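PDB 4E2A: putative acetyltransferase from Streptococcus mutans, which probably transfers an acyl group, most likely acetyl from acetyl-CoA as in other GNAT-family enzymes, to an acceptor substrate. Local coordinates for residues T58-F63 and N74-A79; K104-L109 and K135-L140. All coordinates share one frame; numbering follows the deposited sequence.

Interaction 1. Residues T58-F63 and N74-A79; sequences TFRETF and NFFDEA
The CA atoms of Phe59 and Phe76 come nearest, 8.6 Å apart, where segments 58-63 and 74-79, from two consecutive helices, run roughly antiparallel, their axes 11.6 Å apart at closest approach and their N-to-C directions at 149°. So wide a gap is spanned by rings rather than by backbone. Phe59 and Phe75 make an offset stack: the planes lie 6° apart, the centroids 4.2 Å, and the closest atoms, CE2 of Phe59 and CE2 of Phe75, come within 3.4 Å. Both side chains place CG anti to the backbone N (chi1 -164° in Phe59), which directs the rings into the gap. The other face of Phe59 is covered by Phe63 CD2, over the ring centre, and that of Phe75 by Ala79 CB. Phe76 presents an edge instead, its CE1 meeting Phe59 CB at 3.7 Å. At the exposed side of the contact, Arg60 bends at chi3, and its guanidinium lays a face near Phe76, NH2 lying 3.8 Å from CE2 of that ring. The resulting aromatic cluster joins helix 48-63 to helix 69-79. Leu72 of the latter also touches Phe59 and Phe63, Tyr132 of strand 125-133 packs against both, and Val196 of the second subunit reaches Phe59.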
# COMPACT_ATOMS: atom_id res chain seq x y z
N THR B 58 1.61 12.93 -17.46
CA THR B 58 0.72 13.41 -16.40
C THR B 58 1.26 13.12 -15.01
O THR B 58 1.05 13.90 -14.08
CB THR B 58 -0.73 12.86 -16.56
OG1 THR B 58 -0.74 11.42 -16.63
CG2 THR B 58 -1.36 13.42 -17.84
N PHE B 59 1.98 12.00 -14.85
CA PHE B 59 2.50 11.64 -13.54
C PHE B 59 3.62 12.63 -13.17
O PHE B 59 3.70 13.14 -12.05
CB PHE B 59 3.00 10.19 -13.50
CG PHE B 59 3.18 9.66 -12.08
CD1 PHE B 59 4.39 9.83 -11.41
CD2 PHE B 59 2.15 9.00 -11.42
CE1 PHE B 59 4.57 9.34 -10.11
CE2 PHE B 59 2.31 8.52 -10.12
CZ PHE B 59 3.53 8.68 -9.47
N ARG B 60 4.46 12.92 -14.16
CA ARG B 60 5.55 13.88 -14.04
C ARG B 60 5.00 15.27 -13.69
O ARG B 60 5.44 15.91 -12.74
CB ARG B 60 6.30 13.92 -15.38
CG ARG B 60 7.66 14.57 -15.36
CD ARG B 60 8.30 14.54 -16.77
NE ARG B 60 8.46 13.18 -17.27
CZ ARG B 60 9.62 12.52 -17.34
NH1 ARG B 60 10.74 13.11 -16.95
NH2 ARG B 60 9.66 11.29 -17.82
N GLU B 61 4.01 15.72 -14.46
CA GLU B 61 3.34 17.00 -14.16
C GLU B 61 2.76 17.09 -12.76
O GLU B 61 2.81 18.15 -12.12
CB GLU B 61 2.24 17.29 -15.19
CG GLU B 61 2.78 17.60 -16.56
CD GLU B 61 1.71 17.71 -17.64
OE1 GLU B 61 0.52 17.37 -17.36
OE2 GLU B 61 2.07 18.13 -18.76
N THR B 62 2.20 15.99 -12.27
CA THR B 62 1.50 15.98 -10.99
C THR B 62 2.49 15.89 -9.82
O THR B 62 2.27 16.47 -8.77
CB THR B 62 0.49 14.79 -10.90
OG1 THR B 62 -0.55 14.98 -11.86
CG2 THR B 62 -0.12 14.66 -9.50
N PHE B 63 3.60 15.17 -10.03
CA PHE B 63 4.47 14.81 -8.92
C PHE B 63 5.90 15.36 -8.95
O PHE B 63 6.59 15.32 -7.94
CB PHE B 63 4.49 13.28 -8.76
CG PHE B 63 3.21 12.72 -8.25
CD1 PHE B 63 2.87 12.84 -6.91
CD2 PHE B 63 2.33 12.05 -9.10
CE1 PHE B 63 1.67 12.32 -6.43
CE2 PHE B 63 1.15 11.52 -8.63
CZ PHE B 63 0.80 11.66 -7.30
N ASN B 74 11.33 5.39 -10.60
CA ASN B 74 10.97 4.15 -9.91
C ASN B 74 9.52 3.76 -10.17
O ASN B 74 9.21 2.59 -10.37
CB ASN B 74 11.18 4.28 -8.39
CG ASN B 74 12.64 4.21 -7.99
OD1 ASN B 74 13.44 3.57 -8.66
ND2 ASN B 74 12.99 4.89 -6.91
N PHE B 75 8.62 4.74 -10.14
CA PHE B 75 7.21 4.45 -10.39
C PHE B 75 6.97 4.09 -11.84
O PHE B 75 6.29 3.08 -12.12
CB PHE B 75 6.30 5.62 -9.96
CG PHE B 75 4.82 5.31 -10.05
CD1 PHE B 75 4.15 4.73 -8.98
CD2 PHE B 75 4.11 5.61 -11.20
CE1 PHE B 75 2.79 4.44 -9.07
CE2 PHE B 75 2.75 5.32 -11.29
CZ PHE B 75 2.09 4.73 -10.22
N PHE B 76 7.50 4.88 -12.77
CA PHE B 76 7.39 4.54 -14.20
C PHE B 76 7.89 3.14 -14.50
O PHE B 76 7.25 2.37 -15.24
CB PHE B 76 8.20 5.49 -15.08
CG PHE B 76 7.87 6.94 -14.90
CD1 PHE B 76 6.57 7.34 -14.64
CD2 PHE B 76 8.87 7.90 -14.98
CE1 PHE B 76 6.28 8.68 -14.47
CE2 PHE B 76 8.59 9.22 -14.80
CZ PHE B 76 7.30 9.62 -14.55
N ASP B 77 9.05 2.80 -13.93
CA ASP B 77 9.71 1.53 -14.20
C ASP B 77 8.85 0.36 -13.73
O ASP B 77 9.04 -0.77 -14.19
CB ASP B 77 11.09 1.45 -13.53
CG ASP B 77 12.16 2.26 -14.25
OD1 ASP B 77 11.93 2.72 -15.39
OD2 ASP B 77 13.25 2.44 -13.66
N GLU B 78 7.91 0.63 -12.82
CA GLU B 78 7.08 -0.43 -12.26
C GLU B 78 5.66 -0.44 -12.84
O GLU B 78 5.11 -1.50 -13.15
CB GLU B 78 7.00 -0.33 -10.73
CG GLU B 78 6.16 -1.45 -10.07
CD GLU B 78 5.98 -1.29 -8.55
OE1 GLU B 78 6.36 -0.23 -7.99
OE2 GLU B 78 5.44 -2.23 -7.91
N ALA B 79 5.07 0.73 -12.95
CA ALA B 79 3.65 0.84 -13.31
C ALA B 79 3.38 1.15 -14.79
O ALA B 79 2.30 0.85 -15.29
CB ALA B 79 2.94 1.89 -12.44

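Interaction 2. Residues K104-L109 and K135-L140; sequences KAAGFL and KAYQGL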
# COMPACT_ATOMS: atom_id res chain seq x y z
N LYS B 104 -6.50 14.79 -30.54
CA LYS B 104 -5.32 14.65 -29.68
C LYS B 104 -5.69 14.18 -28.27
O LYS B 104 -6.58 14.76 -27.62
CB LYS B 104 -4.57 15.97 -29.57
CG LYS B 104 -4.01 16.54 -30.88
CD LYS B 104 -3.46 17.95 -30.63
CE LYS B 104 -2.85 18.56 -31.88
NZ LYS B 104 -2.20 19.87 -31.58
N ALA B 105 -5.00 13.16 -27.78
CA ALA B 105 -5.22 12.69 -26.42
C ALA B 105 -4.92 13.79 -25.39
O ALA B 105 -3.80 14.29 -25.32
CB ALA B 105 -4.39 11.46 -26.14
N ALA B 106 -5.92 14.12 -24.58
CA ALA B 106 -5.79 15.16 -23.55
C ALA B 106 -5.77 14.61 -22.12
O ALA B 106 -5.39 15.31 -21.17
CB ALA B 106 -6.91 16.19 -23.69
N GLY B 107 -6.19 13.36 -21.95
CA GLY B 107 -6.20 12.74 -20.64
C GLY B 107 -6.70 11.31 -20.71
O GLY B 107 -7.03 10.80 -21.79
N PHE B 108 -6.74 10.65 -19.56
CA PHE B 108 -7.13 9.24 -19.52
C PHE B 108 -7.82 8.83 -18.22
O PHE B 108 -7.73 9.51 -17.19
CB PHE B 108 -5.94 8.34 -19.88
CG PHE B 108 -4.93 8.21 -18.78
CD1 PHE B 108 -5.00 7.14 -17.88
CD2 PHE B 108 -3.93 9.15 -18.62
CE1 PHE B 108 -4.07 7.01 -16.85
CE2 PHE B 108 -2.98 9.04 -17.59
CZ PHE B 108 -3.06 7.98 -16.70
N LEU B 109 -8.50 7.69 -18.29
CA LEU B 109 -9.40 7.25 -17.26
C LEU B 109 -9.27 5.73 -17.14
O LEU B 109 -9.36 5.04 -18.14
CB LEU B 109 -10.86 7.63 -17.62
CG LEU B 109 -11.93 6.82 -16.87
CD1 LEU B 109 -11.93 7.18 -15.38
CD2 LEU B 109 -13.35 6.96 -17.51
N LYS B 135 -1.72 18.95 -18.29
CA LYS B 135 -1.73 20.36 -17.89
C LYS B 135 -2.08 21.30 -19.04
O LYS B 135 -2.79 22.29 -18.84
CB LYS B 135 -0.39 20.77 -17.29
CG LYS B 135 -0.53 21.40 -15.92
CD LYS B 135 0.21 20.61 -14.85
CE LYS B 135 1.70 20.90 -14.89
NZ LYS B 135 2.39 20.58 -13.60
N ALA B 136 -1.60 21.00 -20.24
CA ALA B 136 -1.89 21.87 -21.38
C ALA B 136 -3.38 21.90 -21.68
O ALA B 136 -3.84 22.79 -22.39
CB ALA B 136 -1.07 21.47 -22.64
N TYR B 137 -4.13 20.92 -21.16
CA TYR B 137 -5.58 20.84 -21.42
C TYR B 137 -6.48 21.03 -20.19
O TYR B 137 -7.68 20.79 -20.27
CB TYR B 137 -5.96 19.50 -22.09
CG TYR B 137 -5.43 19.34 -23.48
CD1 TYR B 137 -6.18 19.74 -24.59
CD2 TYR B 137 -4.18 18.77 -23.69
CE1 TYR B 137 -5.67 19.59 -25.88
CE2 TYR B 137 -3.67 18.62 -24.97
CZ TYR B 137 -4.41 19.03 -26.05
OH TYR B 137 -3.88 18.87 -27.31
N GLN B 138 -5.90 21.46 -19.07
CA GLN B 138 -6.69 21.69 -17.86
C GLN B 138 -7.48 23.01 -17.92
O GLN B 138 -7.17 23.91 -18.69
CB GLN B 138 -5.79 21.65 -16.61
CG GLN B 138 -5.21 20.26 -16.31
CD GLN B 138 -4.31 20.21 -15.06
OE1 GLN B 138 -4.15 21.20 -14.35
NE2 GLN B 138 -3.71 19.05 -14.80
N GLY B 139 -8.53 23.11 -17.11
CA GLY B 139 -9.31 24.33 -17.04
C GLY B 139 -10.36 24.45 -18.14
O GLY B 139 -11.04 25.46 -18.24
N LEU B 140 -10.49 23.41 -18.95
CA LEU B 140 -11.41 23.41 -20.08
C LEU B 140 -12.65 22.58 -19.78
O LEU B 140 -13.53 22.41 -20.63
CB LEU B 140 -10.70 22.82 -21.31
CG LEU B 140 -9.39 23.49 -21.71
CD1 LEU B 140 -8.67 22.67 -22.77
CD2 LEU B 140 -9.67 24.92 -22.17
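Ala106 and Tyr137 make the main contact between segments 104-109 and 135-140, and their CA atoms, 6.1 Å apart, are the nearest pair across it. The first kind of interaction is CH-pi. Ala106 CB sits 3.8 Å from the centroid of the Tyr137 ring and 22° off the ring normal, hence over the face. It is displaced toward the rim at the base of the ring, where Tyr137 CG is its nearest atom at 3.5 Å. With CG of Tyr137 anti to the carbonyl carbon, chi1 (-68°) brings one face of the ring against the Ala106 methyl.

This is the point where strand 104-113 is disturbed: Ala106 and Gly107 both face Ile99 of the neighbouring strand 94-101, a classic beta bulge. Tyr137 belongs to a short 3-10 segment in the loop that leads from strand 125-133 to helix 142-157, the connection which in GNAT enzymes usually carries the residues that bind the pyrophosphate of acetyl-CoA.

The second kind is van der Waals contact of methylenes with a hydroxyl oxygen. Lys104 crosses the end of the tyrosine at about a right angle, its CD 3.5 Å and its CB 3.7 Å from Tyr137 OH; the aliphatic chain, extended beyond CG, does the touching. No hydrogen bond links the two segments. Around them, Met101 of strand 94-101 touches Tyr137, and Leu142 of helix 142-157 touches Ala106.

How the interactions relate
From the N terminus, the chain passes through helix 48-63, turns, and closes interaction 1 when helix 69-79 comes back beside it, only 10 residues lying between the segments. Interaction 2 opens later, on strand 104-113, and closes after 25 intervening residues, in the loop that follows strand 125-133. The two loops are therefore in series, neither nested nor crossed. Their centres are about 17 Å apart, yet the first segment of interaction 1 meets both segments of interaction 2: Lys135 NZ lies 2.9 Å from Glu61 O, a probable hydrogen bond, and Phe108 CE2 packs 3.4 Å from Thr58 OG1. Helix 48-63 thus joins the helical pair to strand 104-113 of the central sheet and the loop after strand 125-133.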